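Local coordinates for flavin reductase domain protein (Arthrobacter sp., PDB 2QCK), which probably binds FMN or a related flavin and reduces it with electrons from NAD(P)H, at residues Y36-T41 with F55-S60; S62-I67 with N130-V135; Q83-R88 with P109-V114; D146-L151 with Y157-P162. One frame throughout, in Å; residues are numbered along the deposited sequence.

Contact 1 of 4, residues Y36-T41 with F55-S60; sequences YGFTAT and FNMARS
Phe38 pushes the far end of its ring between Phe55 and Met57, a selenomethionine here, and the closest approaches all involve these three buried side chains. Its CZ does most of the touching. At the ring edge, in the ring plane, Phe38 CZ lies 3.8 Å from Phe55 CE2, and the two side chains cross at about a right angle. Over one face sits the terminal methyl of Met57, with Met57 CE 3.9 Å from Phe38 CZ. The selenium stands obliquely to the same ring, Met57 SE being 4.9 Å from the Phe38 centroid and 48° off the normal, a Met-aromatic contact. A bend at the last torsion of Met57 (chi3 -63°) folds the methyl back over the phenyl face after an extended CA-CB-CG-SE chain. Phe55 and Met57 are two residues apart on one strand, hence on the same side of it, and together they receive the one ring. Cutting Phe38 back to an alanine is likely to leave the Met57 methyl without the face it covers and a gap beside Phe55. Ile67 of helix 64-69 packs on Met57, and Ile27 of strand 22-31 on Phe38. No hydrogen bond joins the two segments; strands 34-40 and 51-58 meet through side chains across the interior, consistent with the apolar core of the split-barrel fold known for flavin reductase-like proteins.

Contact 2 of 4, residues S62-I67 with N130-V135; sequences SSWPAI and NNAVVV. With PO4 (phosphate ion), chain B.
The Trp64 indole meets Ala132 with its six-membered ring and a phosphate ion with its pyrrole N-H. Ala132 CB comes obliquely to the ring, 3.5 Å from Trp64 CZ3 and almost as near to Trp64 CH2, so the methyl sits against the outer bond of the benzo ring. The phosphate, probably from the crystallisation liquor, places O2 at the indole edge, in its plane. O3 lies oblique to the ring and takes the hydrogen bond: Trp64 NE1 to phosphate O3 is 2.8 Å, but the angle at the hydrogen is only 128° and the bond is weak. With CG anti to the backbone N (chi1 169°), the indole reaches from the helix start to the strand while its nitrogen turns to the anion. Here helix 64-69 packs over strand 131-143 of the curled antiparallel sheet that forms the barrel of this family, and Met57 of the adjoining strand 51-58 touches Trp64 as well. One helical turn beyond Trp64, Ile67 CG2 approaches Val134 CG2 at 4.2 Å, a looser methyl-to-methyl contact. Ala132 and Val134, two residues apart, face the helix, whereas Val133 between them points the other way and packs on Leu46 of the second subunit. The helix turn itself is held by Ile67 N donating to Ser63 O, at 3.1 Å.

Contact 3 of 4, residues Q83-R88 with P109-V114; sequences QELADR and PILKDV
Leu111, at the end of the short strand 109-111, is the first residue of its segment to meet the helix: its CD1 lies 3.9 Å from CD2 of Leu85. The Leu111 chain is extended beyond CB (chi2 -179°), which carries CD1 out to the helix. After it the backbone turns. Lys112 leads its amine away from the helix, where NZ is bonded to the carbonyl of Asp99, and Asp113 takes a left-handed backbone conformation that brings the chain round. Val114 follows, and its CG1 approaches Leu85 CD2 at 3.8 Å, with the two side chains crossing at about a right angle. One methyl of Leu85 therefore serves both partners, placed there by a CG lying anti to the backbone N (chi1 -169°). Along the helix, in one of the two conformers of Arg88, Arg88 NH2 lies 3.0 Å from Glu84 OE2, a salt bridge that may therefore not be constant. Ile26 of strand 22-31 touches both leucines, and His76 of strand 72-77 packs on Leu111 and Val114, so the small cluster rests on the main sheet as well. The arrangement is typical of apolar helix-on-sheet packing, a single leucine of helix 83-88 meeting the end of a short two-stranded antiparallel sheet and the turn after it.

Contact 4 of 4, residues D146-L151 with Y157-P162; sequences DGTPLL and YSQPVP
Leu151 and Ser158 form an antiparallel hydrogen-bonded pair, the backbone core of the contact. Leu151 N donates to Ser158 O at 3.0 Å, and Ser158 N returns a straighter bond to Leu151 O at 2.9 Å, 168° at the hydrogen. Tyr157 adds a CA-H...O contact to Leu151 O, and the same oxygen lies at the edge of the Tyr157 ring, near its plane. Next come the side chains. Leu151 CD1 reaches along the neighbouring strand to Pro160 CB at 3.5 Å. Thr148 CG2 presses on Pro160 CD, also at 3.5 Å, tighter than usual for two carbons. Leu150 begins pointing away from the strand, but with CG opposite the backbone N (chi1 -171°) its branched end returns to the phenol, CG lying 3.9 Å from Tyr157 CD1. A glycine at Leu150 would probably open a gap beside Tyr157 CD1 and leave the phenol held by its other neighbours. Farther out, Ala86 of helix 83-88 touches both Leu150 and Tyr157, Tyr152 sets its ring edge-to-face with Tyr157, and the 157-162 strand continues the sheet into the second subunit. Pro149 O is buried without a polar partner beside Pro160, which has no N-H to offer, so pairing gives way to proline packing and the two backbone bonds supply the polar hold between the segments.

From the N terminus, contact 1 comes first, closing a short loop from strand 34-40 to strand 51-58 across the barrel interior. The chain turns through a short loop into helix 64-69, where contact 2 opens a long loop that returns only at strand 131-143, the sheet neighbour of strand 51-58; contacts 1 and 2 therefore touch. Contact 3 is nested inside that loop, on the opposite side of the chain's centre, and joins helix 83-88 to the 109-114 segment. Contact 4 follows in series as a tight hairpin near the C terminus. It meets helix 83-88, which also receives a hydrogen bond from Thr39 of contact 1. Contacts 2 and 4 both reach the second subunit.

Contact 1 of 4, residues Y36-T41 with F55-S60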
loop_
_atom_site.group_PDB
_atom_site.type_symbol
_atom_site.label_atom_id
_atom_site.label_comp_id
_atom_site.label_asym_id
_atom_site.label_seq_id
_atom_site.Cartn_x
_atom_site.Cartn_y
_atom_site.Cartn_z
ATOM N N TYR A 36 -17.889 8.595 10.037
ATOM C CA TYR A 36 -17.723 7.991 8.733
ATOM C C TYR A 36 -16.511 7.103 8.816
ATOM O O TYR A 36 -15.622 7.354 9.619
ATOM C CB TYR A 36 -17.452 9.049 7.692
ATOM C CG TYR A 36 -18.641 9.863 7.327
ATOM C CD1 TYR A 36 -19.058 10.888 8.133
ATOM C CD2 TYR A 36 -19.337 9.608 6.175
ATOM C CE1 TYR A 36 -20.145 11.649 7.815
ATOM C CE2 TYR A 36 -20.413 10.358 5.836
ATOM C CZ TYR A 36 -20.824 11.371 6.662
ATOM O OH TYR A 36 -21.924 12.123 6.314
ATOM N N GLY A 37 -16.440 6.086 7.957
ATOM C CA GLY A 37 -15.242 5.243 7.915
ATOM C C GLY A 37 -15.302 4.291 6.760
ATOM O O GLY A 37 -16.358 4.058 6.206
ATOM N N PHE A 38 -14.166 3.727 6.382
ATOM C CA PHE A 38 -14.170 2.880 5.215
ATOM C C PHE A 38 -12.955 1.947 5.225
ATOM O O PHE A 38 -11.908 2.286 5.753
ATOM C CB PHE A 38 -14.226 3.763 3.955
ATOM C CG PHE A 38 -13.157 4.807 3.906
ATOM C CD1 PHE A 38 -13.312 6.039 4.577
ATOM C CD2 PHE A 38 -11.969 4.557 3.258
ATOM C CE1 PHE A 38 -12.313 7.005 4.563
ATOM C CE2 PHE A 38 -10.959 5.508 3.256
ATOM C CZ PHE A 38 -11.162 6.755 3.899
ATOM N N THR A 39 -13.135 0.751 4.686
ATOM C CA THR A 39 -12.073 -0.231 4.556
ATOM C C THR A 39 -11.164 0.285 3.473
ATOM O O THR A 39 -11.636 0.820 2.499
ATOM C CB THR A 39 -12.693 -1.634 4.209
ATOM O OG1 THR A 39 -13.476 -2.042 5.320
ATOM C CG2 THR A 39 -11.654 -2.764 3.914
ATOM N N ALA A 40 -9.863 0.032 3.607
ATOM C CA ALA A 40 -8.859 0.544 2.715
ATOM C C ALA A 40 -7.731 -0.478 2.562
ATOM O O ALA A 40 -7.322 -1.129 3.508
ATOM C CB ALA A 40 -8.283 1.839 3.255
ATOM N N THR A 41 -7.279 -0.657 1.342
ATOM C CA THR A 41 -6.105 -1.491 1.074
ATOM C C THR A 41 -4.854 -0.697 0.672
ATOM O O THR A 41 -3.830 -1.299 0.329
ATOM C CB THR A 41 -6.424 -2.508 -0.032
ATOM O OG1 THR A 41 -7.088 -1.840 -1.109
ATOM C CG2 THR A 41 -7.362 -3.615 0.494
ATOM N N PHE A 55 -2.747 7.120 2.214
ATOM C CA PHE A 55 -3.657 6.226 1.521
ATOM C C PHE A 55 -4.296 6.967 0.343
ATOM O O PHE A 55 -4.201 8.207 0.231
ATOM C CB PHE A 55 -4.723 5.677 2.497
ATOM C CG PHE A 55 -5.616 6.727 3.080
ATOM C CD1 PHE A 55 -5.206 7.479 4.168
ATOM C CD2 PHE A 55 -6.886 7.003 2.523
ATOM C CE1 PHE A 55 -6.050 8.436 4.717
ATOM C CE2 PHE A 55 -7.683 7.985 3.057
ATOM C CZ PHE A 55 -7.264 8.705 4.141
ATOM N N ASN A 56 -4.936 6.205 -0.529
ATOM C CA ASN A 56 -5.655 6.742 -1.656
ATOM C C ASN A 56 -7.152 6.477 -1.501
ATOM O O ASN A 56 -7.569 5.464 -0.901
ATOM C CB ASN A 56 -5.144 6.134 -2.964
ATOM C CG ASN A 56 -3.644 6.350 -3.186
ATOM O OD1 ASN A 56 -3.068 7.321 -2.699
ATOM N ND2 ASN A 56 -2.994 5.420 -3.904
HETATM N N MSE A 57 -7.967 7.389 -2.029
HETATM C CA MSE A 57 -9.397 7.144 -2.070
HETATM C C MSE A 57 -10.044 7.870 -3.203
HETATM O O MSE A 57 -9.461 8.782 -3.775
HETATM C CB MSE A 57 -10.016 7.609 -0.762
HETATM C CG MSE A 57 -10.012 9.093 -0.568
HETATM SE SE MSE A 57 -10.787 9.557 1.157
HETATM C CE MSE A 57 -12.622 8.939 1.025
ATOM N N ALA A 58 -11.295 7.474 -3.462
ATOM C CA ALA A 58 -12.084 7.966 -4.553
ATOM C C ALA A 58 -12.822 9.198 -4.023
ATOM O O ALA A 58 -13.391 9.170 -2.915
ATOM C CB ALA A 58 -13.111 6.905 -4.972
ATOM N N ARG A 59 -12.892 10.239 -4.846
ATOM C CA ARG A 59 -13.645 11.450 -4.469
ATOM C C ARG A 59 -15.123 11.205 -4.503
ATOM O O ARG A 59 -15.901 12.005 -3.970
ATOM C CB ARG A 59 -13.271 12.646 -5.345
ATOM C CG ARG A 59 -11.848 13.121 -5.115
ATOM C CD ARG A 59 -11.507 14.388 -5.937
ATOM N NE ARG A 59 -12.481 15.454 -5.681
ATOM C CZ ARG A 59 -13.375 15.899 -6.551
ATOM N NH1 ARG A 59 -13.419 15.415 -7.794
ATOM N NH2 ARG A 59 -14.233 16.856 -6.180
ATOM N N SER A 60 -15.520 10.054 -5.037
ATOM C CA SER A 60 -16.932 9.636 -5.001
ATOM C C SER A 60 -17.233 8.746 -3.811
ATOM O O SER A 60 -18.338 8.352 -3.647
ATOM C CB SER A 60 -17.290 8.883 -6.273
ATOM O OG SER A 60 -16.401 7.789 -6.455
#

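Contact 2 of 4, residues S62-I67 with N130-V135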
loop_
_atom_site.group_PDB
_atom_site.type_symbol
_atom_site.label_atom_id
_atom_site.label_comp_id
_atom_site.label_asym_id
_atom_site.label_seq_id
_atom_site.Cartn_x
_atom_site.Cartn_y
_atom_site.Cartn_z
ATOM N N SER A 62 -18.457 7.790 -0.260
ATOM C CA SER A 62 -19.408 8.427 0.666
ATOM C C SER A 62 -18.656 9.137 1.800
ATOM O O SER A 62 -19.201 9.966 2.505
ATOM C CB SER A 62 -20.365 7.356 1.234
ATOM O OG SER A 62 -19.635 6.355 1.915
ATOM N N SER A 63 -17.394 8.816 1.980
ATOM C CA SER A 63 -16.613 9.442 3.024
ATOM C C SER A 63 -15.709 10.570 2.515
ATOM O O SER A 63 -14.932 11.125 3.303
ATOM C CB SER A 63 -15.725 8.388 3.684
ATOM O OG SER A 63 -16.515 7.354 4.234
ATOM N N TRP A 64 -15.754 10.912 1.231
ATOM C CA TRP A 64 -14.816 11.944 0.719
ATOM C C TRP A 64 -15.057 13.339 1.363
ATOM O O TRP A 64 -14.104 13.999 1.804
ATOM C CB TRP A 64 -14.828 12.009 -0.821
ATOM C CG TRP A 64 -14.105 13.209 -1.315
ATOM C CD1 TRP A 64 -14.651 14.348 -1.844
ATOM C CD2 TRP A 64 -12.702 13.453 -1.195
ATOM N NE1 TRP A 64 -13.657 15.266 -2.122
ATOM C CE2 TRP A 64 -12.450 14.745 -1.730
ATOM C CE3 TRP A 64 -11.626 12.689 -0.741
ATOM C CZ2 TRP A 64 -11.191 15.283 -1.796
ATOM C CZ3 TRP A 64 -10.368 13.249 -0.792
ATOM C CH2 TRP A 64 -10.163 14.531 -1.320
ATOM N N PRO A 65 -16.311 13.783 1.442
ATOM C CA PRO A 65 -16.544 15.053 2.047
ATOM C C PRO A 65 -16.058 15.111 3.481
ATOM O O PRO A 65 -15.578 16.153 3.886
ATOM C CB PRO A 65 -18.065 15.214 1.954
ATOM C CG PRO A 65 -18.418 14.431 0.754
ATOM C CD PRO A 65 -17.564 13.213 0.924
ATOM N N ALA A 66 -16.174 14.016 4.235
ATOM C CA ALA A 66 -15.678 13.971 5.631
ATOM C C ALA A 66 -14.174 14.182 5.628
ATOM O O ALA A 66 -13.638 15.011 6.381
ATOM C CB ALA A 66 -16.010 12.640 6.312
ATOM N N ILE A 67 -13.506 13.490 4.715
ATOM C CA ILE A 67 -12.045 13.588 4.589
ATOM C C ILE A 67 -11.554 14.954 4.067
ATOM O O ILE A 67 -10.521 15.491 4.530
ATOM C CB ILE A 67 -11.519 12.409 3.703
ATOM C CG1 ILE A 67 -11.785 11.054 4.391
ATOM C CG2 ILE A 67 -10.021 12.521 3.458
ATOM C CD1 ILE A 67 -10.883 10.725 5.580
ATOM N N ASN A 130 -10.802 12.106 -9.940
ATOM C CA ASN A 130 -11.729 11.272 -9.208
ATOM C C ASN A 130 -11.142 10.614 -8.007
ATOM O O ASN A 130 -11.839 9.857 -7.316
ATOM C CB ASN A 130 -12.237 10.196 -10.129
ATOM C CG ASN A 130 -12.980 10.759 -11.319
ATOM O OD1 ASN A 130 -14.034 11.362 -11.149
ATOM N ND2 ASN A 130 -12.446 10.554 -12.528
ATOM N N ASN A 131 -9.846 10.824 -7.764
ATOM C CA ASN A 131 -9.222 10.212 -6.615
ATOM C C ASN A 131 -8.233 11.155 -5.996
ATOM O O ASN A 131 -7.821 12.121 -6.630
ATOM C CB ASN A 131 -8.485 8.934 -7.031
ATOM C CG ASN A 131 -9.403 7.947 -7.769
ATOM O OD1 ASN A 131 -9.950 7.024 -7.177
ATOM N ND2 ASN A 131 -9.629 8.196 -9.027
ATOM N N ALA A 132 -7.873 10.878 -4.752
ATOM C CA ALA A 132 -6.893 11.689 -4.025
ATOM C C ALA A 132 -5.892 10.838 -3.264
ATOM O O ALA A 132 -6.211 9.738 -2.786
ATOM C CB ALA A 132 -7.667 12.634 -2.992
ATOM N N VAL A 133 -4.668 11.349 -3.139
ATOM C CA VAL A 133 -3.708 10.854 -2.162
ATOM C C VAL A 133 -3.888 11.660 -0.865
ATOM O O VAL A 133 -3.916 12.900 -0.885
ATOM C CB VAL A 133 -2.260 11.026 -2.675
ATOM C CG1 VAL A 133 -1.218 10.584 -1.634
ATOM C CG2 VAL A 133 -2.103 10.310 -4.104
ATOM N N VAL A 134 -4.027 10.966 0.263
ATOM C CA VAL A 134 -4.175 11.632 1.543
ATOM C C VAL A 134 -2.909 11.330 2.349
ATOM O O VAL A 134 -2.579 10.142 2.512
ATOM C CB VAL A 134 -5.398 11.165 2.304
ATOM C CG1 VAL A 134 -5.604 12.058 3.481
ATOM C CG2 VAL A 134 -6.673 11.120 1.389
ATOM N N VAL A 135 -2.261 12.389 2.865
ATOM C CA VAL A 135 -1.058 12.329 3.710
ATOM C C VAL A 135 -1.413 12.704 5.141
ATOM O O VAL A 135 -2.008 13.741 5.371
ATOM C CB VAL A 135 0.035 13.328 3.233
ATOM C CG1 VAL A 135 1.320 13.245 4.160
ATOM C CG2 VAL A 135 0.356 13.103 1.780
HETATM P P PO4 B . -13.666 18.983 -2.371
HETATM O O1 PO4 B . -12.986 19.784 -1.287
HETATM O O2 PO4 B . -12.638 18.429 -3.342
HETATM O O3 PO4 B . -14.404 17.900 -1.635
HETATM O O4 PO4 B . -14.678 19.800 -3.152
#

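Contact 3 of 4, residues Q83-R88 with P109-V114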
loop_
_atom_site.group_PDB
_atom_site.type_symbol
_atom_site.label_atom_id
_atom_site.label_comp_id
_atom_site.label_asym_id
_atom_site.label_seq_id
_atom_site.Cartn_x
_atom_site.Cartn_y
_atom_site.Cartn_z
ATOM N N GLN A 83 -12.442 -9.848 10.132
ATOM C CA GLN A 83 -12.891 -9.904 8.752
ATOM C C GLN A 83 -14.305 -9.353 8.614
ATOM O O GLN A 83 -14.589 -8.682 7.640
ATOM C CB GLN A 83 -12.791 -11.303 8.176
ATOM C CG GLN A 83 -13.153 -11.340 6.717
ATOM C CD GLN A 83 -14.654 -11.260 6.493
ATOM O OE1 GLN A 83 -15.443 -11.664 7.343
ATOM N NE2 GLN A 83 -15.050 -10.740 5.345
ATOM N N GLU A 84 -15.152 -9.573 9.603
ATOM C CA GLU A 84 -16.532 -9.128 9.529
ATOM C C GLU A 84 -16.604 -7.598 9.530
ATOM O O GLU A 84 -17.454 -7.001 8.874
ATOM C CB GLU A 84 -17.344 -9.750 10.680
ATOM C CG GLU A 84 -18.742 -9.212 10.793
ATOM C CD GLU A 84 -19.664 -10.025 11.702
ATOM O OE1 GLU A 84 -19.491 -11.267 11.810
ATOM O OE2 GLU A 84 -20.605 -9.402 12.266
ATOM N N LEU A 85 -15.689 -6.977 10.254
ATOM C CA LEU A 85 -15.625 -5.544 10.372
ATOM C C LEU A 85 -15.115 -4.945 9.071
ATOM O O LEU A 85 -15.704 -3.958 8.572
ATOM C CB LEU A 85 -14.710 -5.190 11.537
ATOM C CG LEU A 85 -14.643 -3.778 12.073
ATOM C CD1 LEU A 85 -15.907 -3.384 12.868
ATOM C CD2 LEU A 85 -13.335 -3.734 12.901
ATOM N N ALA A 86 -14.080 -5.571 8.498
ATOM C CA ALA A 86 -13.617 -5.241 7.140
ATOM C C ALA A 86 -14.745 -5.247 6.105
ATOM O O ALA A 86 -14.887 -4.300 5.351
ATOM C CB ALA A 86 -12.455 -6.145 6.667
ATOM N N ASP A 87 -15.547 -6.296 6.070
ATOM C CA ASP A 87 -16.645 -6.393 5.132
ATOM C C ASP A 87 -17.743 -5.324 5.382
ATOM O O ASP A 87 -18.251 -4.720 4.432
ATOM C CB ASP A 87 -17.202 -7.805 5.214
ATOM C CG ASP A 87 -18.104 -8.154 4.063
ATOM O OD1 ASP A 87 -17.623 -8.249 2.902
ATOM O OD2 ASP A 87 -19.296 -8.389 4.318
ATOM N N ARG A 88 -18.109 -5.143 6.655
ATOM C CA ARG A 88 -18.979 -4.033 7.133
ATOM C C ARG A 88 -18.602 -2.698 6.521
ATOM O O ARG A 88 -19.443 -1.957 6.034
ATOM C CB ARG A 88 -18.847 -3.847 8.656
ATOM C CG ARG A 88 -20.042 -4.233 9.498
ATOM C CD ARG A 88 -19.661 -4.170 11.002
ATOM N NE ARG A 88 -20.298 -5.218 11.788
ATOM C CZ ARG A 88 -19.799 -5.771 12.890
ATOM N NH1 ARG A 88 -18.624 -5.415 13.381
ATOM N NH2 ARG A 88 -20.485 -6.716 13.499
ATOM N N PRO A 109 -13.636 8.354 15.669
ATOM C CA PRO A 109 -14.248 7.069 15.987
ATOM C C PRO A 109 -13.212 5.952 16.003
ATOM O O PRO A 109 -12.498 5.716 15.007
ATOM C CB PRO A 109 -15.254 6.868 14.846
ATOM C CG PRO A 109 -15.335 8.169 14.128
ATOM C CD PRO A 109 -13.993 8.775 14.304
ATOM N N ILE A 110 -13.122 5.300 17.151
ATOM C CA ILE A 110 -12.230 4.189 17.404
ATOM C C ILE A 110 -13.010 2.858 17.454
ATOM O O ILE A 110 -13.940 2.672 18.263
ATOM C CB ILE A 110 -11.344 4.405 18.686
ATOM C CG1 ILE A 110 -10.537 5.703 18.571
ATOM C CG2 ILE A 110 -10.375 3.210 18.857
ATOM C CD1 ILE A 110 -9.463 5.689 17.465
ATOM N N LEU A 111 -12.614 1.951 16.561
ATOM C CA LEU A 111 -13.186 0.643 16.440
ATOM C C LEU A 111 -12.530 -0.275 17.432
ATOM O O LEU A 111 -11.312 -0.325 17.521
ATOM C CB LEU A 111 -12.943 0.072 15.045
ATOM C CG LEU A 111 -13.337 0.904 13.832
ATOM C CD1 LEU A 111 -13.030 0.105 12.540
ATOM C CD2 LEU A 111 -14.790 1.326 13.950
ATOM N N LYS A 112 -13.369 -1.015 18.151
ATOM C CA LYS A 112 -12.959 -1.988 19.165
ATOM C C LYS A 112 -12.323 -3.225 18.572
ATOM O O LYS A 112 -12.608 -3.602 17.426
ATOM C CB LYS A 112 -14.191 -2.439 19.933
ATOM C CG LYS A 112 -14.969 -1.311 20.595
ATOM C CD LYS A 112 -16.240 -1.845 21.256
ATOM C CE LYS A 112 -16.872 -0.777 22.143
ATOM N NZ LYS A 112 -18.284 -1.075 22.561
ATOM N N ASP A 113 -11.464 -3.860 19.354
ATOM C CA ASP A 113 -11.016 -5.235 19.083
ATOM C C ASP A 113 -10.197 -5.381 17.828
ATOM O O ASP A 113 -10.248 -6.421 17.197
ATOM C CB ASP A 113 -12.213 -6.198 18.981
ATOM C CG ASP A 113 -12.984 -6.345 20.278
ATOM O OD1 ASP A 113 -12.344 -6.439 21.347
ATOM O OD2 ASP A 113 -14.230 -6.377 20.208
ATOM N N VAL A 114 -9.440 -4.361 17.452
ATOM C CA VAL A 114 -8.608 -4.409 16.224
ATOM C C VAL A 114 -7.165 -4.698 16.647
ATOM O O VAL A 114 -6.868 -4.734 17.856
ATOM C CB VAL A 114 -8.700 -3.107 15.356
ATOM C CG1 VAL A 114 -10.116 -2.892 14.829
ATOM C CG2 VAL A 114 -8.236 -1.897 16.100
#

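Contact 4 of 4, residues D146-L151 with Y157-P162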
loop_
_atom_site.group_PDB
_atom_site.type_symbol
_atom_site.label_atom_id
_atom_site.label_comp_id
_atom_site.label_asym_id
_atom_site.label_seq_id
_atom_site.Cartn_x
_atom_site.Cartn_y
_atom_site.Cartn_z
ATOM N N ASP A 146 -2.370 -8.637 19.487
ATOM C CA ASP A 146 -1.562 -9.236 18.424
ATOM C C ASP A 146 -2.351 -10.442 17.887
ATOM O O ASP A 146 -3.208 -10.996 18.579
ATOM C CB ASP A 146 -0.190 -9.660 18.968
ATOM C CG ASP A 146 0.958 -9.485 17.957
ATOM O OD1 ASP A 146 0.741 -9.222 16.747
ATOM O OD2 ASP A 146 2.124 -9.607 18.406
ATOM N N GLY A 147 -2.091 -10.798 16.630
ATOM C CA GLY A 147 -2.835 -11.821 15.899
ATOM C C GLY A 147 -2.201 -11.943 14.524
ATOM O O GLY A 147 -1.072 -11.526 14.319
ATOM N N THR A 148 -2.926 -12.489 13.570
ATOM C CA THR A 148 -2.459 -12.621 12.197
ATOM C C THR A 148 -3.113 -11.515 11.359
ATOM O O THR A 148 -4.334 -11.324 11.411
ATOM C CB THR A 148 -2.839 -14.032 11.696
ATOM O OG1 THR A 148 -2.138 -14.996 12.492
ATOM C CG2 THR A 148 -2.538 -14.253 10.219
ATOM N N PRO A 149 -2.313 -10.762 10.608
ATOM C CA PRO A 149 -2.886 -9.700 9.768
ATOM C C PRO A 149 -3.888 -10.182 8.739
ATOM O O PRO A 149 -3.777 -11.282 8.228
ATOM C CB PRO A 149 -1.679 -9.115 9.043
ATOM C CG PRO A 149 -0.494 -9.531 9.821
ATOM C CD PRO A 149 -0.838 -10.802 10.528
ATOM N N LEU A 150 -4.870 -9.343 8.454
ATOM C CA LEU A 150 -5.828 -9.592 7.377
ATOM C C LEU A 150 -5.295 -9.021 6.064
ATOM O O LEU A 150 -4.825 -7.856 5.996
ATOM C CB LEU A 150 -7.180 -8.956 7.731
ATOM C CG LEU A 150 -8.434 -9.226 6.883
ATOM C CD1 LEU A 150 -8.761 -10.706 6.913
ATOM C CD2 LEU A 150 -9.590 -8.376 7.411
ATOM N N LEU A 151 -5.398 -9.849 5.024
ATOM C CA LEU A 151 -5.001 -9.484 3.678
ATOM C C LEU A 151 -6.198 -9.528 2.770
ATOM O O LEU A 151 -7.221 -10.148 3.089
ATOM C CB LEU A 151 -3.969 -10.459 3.163
ATOM C CG LEU A 151 -2.942 -10.953 4.183
ATOM C CD1 LEU A 151 -2.236 -12.169 3.592
ATOM C CD2 LEU A 151 -2.004 -9.861 4.493
ATOM N N TYR A 157 -10.665 -12.120 1.121
ATOM C CA TYR A 157 -9.890 -11.973 2.341
ATOM C C TYR A 157 -9.047 -13.211 2.551
ATOM O O TYR A 157 -9.537 -14.316 2.472
ATOM C CB TYR A 157 -10.803 -11.717 3.537
ATOM C CG TYR A 157 -11.457 -10.350 3.502
ATOM C CD1 TYR A 157 -10.724 -9.178 3.743
ATOM C CD2 TYR A 157 -12.796 -10.218 3.227
ATOM C CE1 TYR A 157 -11.354 -7.907 3.683
ATOM C CE2 TYR A 157 -13.404 -8.971 3.180
ATOM C CZ TYR A 157 -12.684 -7.837 3.397
ATOM O OH TYR A 157 -13.321 -6.618 3.324
ATOM N N SER A 158 -7.768 -13.004 2.858
ATOM C CA SER A 158 -6.780 -14.044 2.984
ATOM C C SER A 158 -5.987 -13.834 4.263
ATOM O O SER A 158 -6.088 -12.789 4.921
ATOM C CB SER A 158 -5.800 -13.993 1.811
ATOM O OG SER A 158 -6.421 -14.439 0.611
ATOM N N GLN A 159 -5.202 -14.841 4.603
ATOM C CA GLN A 159 -4.292 -14.747 5.711
ATOM C C GLN A 159 -2.893 -15.063 5.193
ATOM O O GLN A 159 -2.757 -15.831 4.250
ATOM C CB GLN A 159 -4.697 -15.721 6.776
ATOM C CG GLN A 159 -4.395 -17.162 6.439
ATOM C CD GLN A 159 -4.744 -18.064 7.575
ATOM O OE1 GLN A 159 -4.145 -17.975 8.652
ATOM N NE2 GLN A 159 -5.724 -18.941 7.353
ATOM N N PRO A 160 -1.879 -14.442 5.781
ATOM C CA PRO A 160 -0.532 -14.701 5.323
ATOM C C PRO A 160 0.025 -15.953 5.997
ATOM O O PRO A 160 -0.155 -16.151 7.196
ATOM C CB PRO A 160 0.220 -13.446 5.729
ATOM C CG PRO A 160 -0.447 -12.968 6.938
ATOM C CD PRO A 160 -1.899 -13.455 6.878
ATOM N N VAL A 161 0.656 -16.822 5.216
ATOM C CA VAL A 161 1.322 -17.981 5.797
ATOM C C VAL A 161 2.775 -17.845 5.431
ATOM O O VAL A 161 3.093 -17.715 4.267
ATOM C CB VAL A 161 0.797 -19.287 5.225
ATOM C CG1 VAL A 161 1.586 -20.410 5.815
ATOM C CG2 VAL A 161 -0.673 -19.423 5.495
ATOM N N PRO A 162 3.671 -17.803 6.414
ATOM C CA PRO A 162 5.032 -17.584 5.948
ATOM C C PRO A 162 5.519 -18.699 5.060
ATOM O O PRO A 162 5.014 -19.809 5.128
ATOM C CB PRO A 162 5.844 -17.497 7.243
ATOM C CG PRO A 162 5.008 -18.125 8.258
ATOM C CD PRO A 162 3.599 -17.883 7.881
#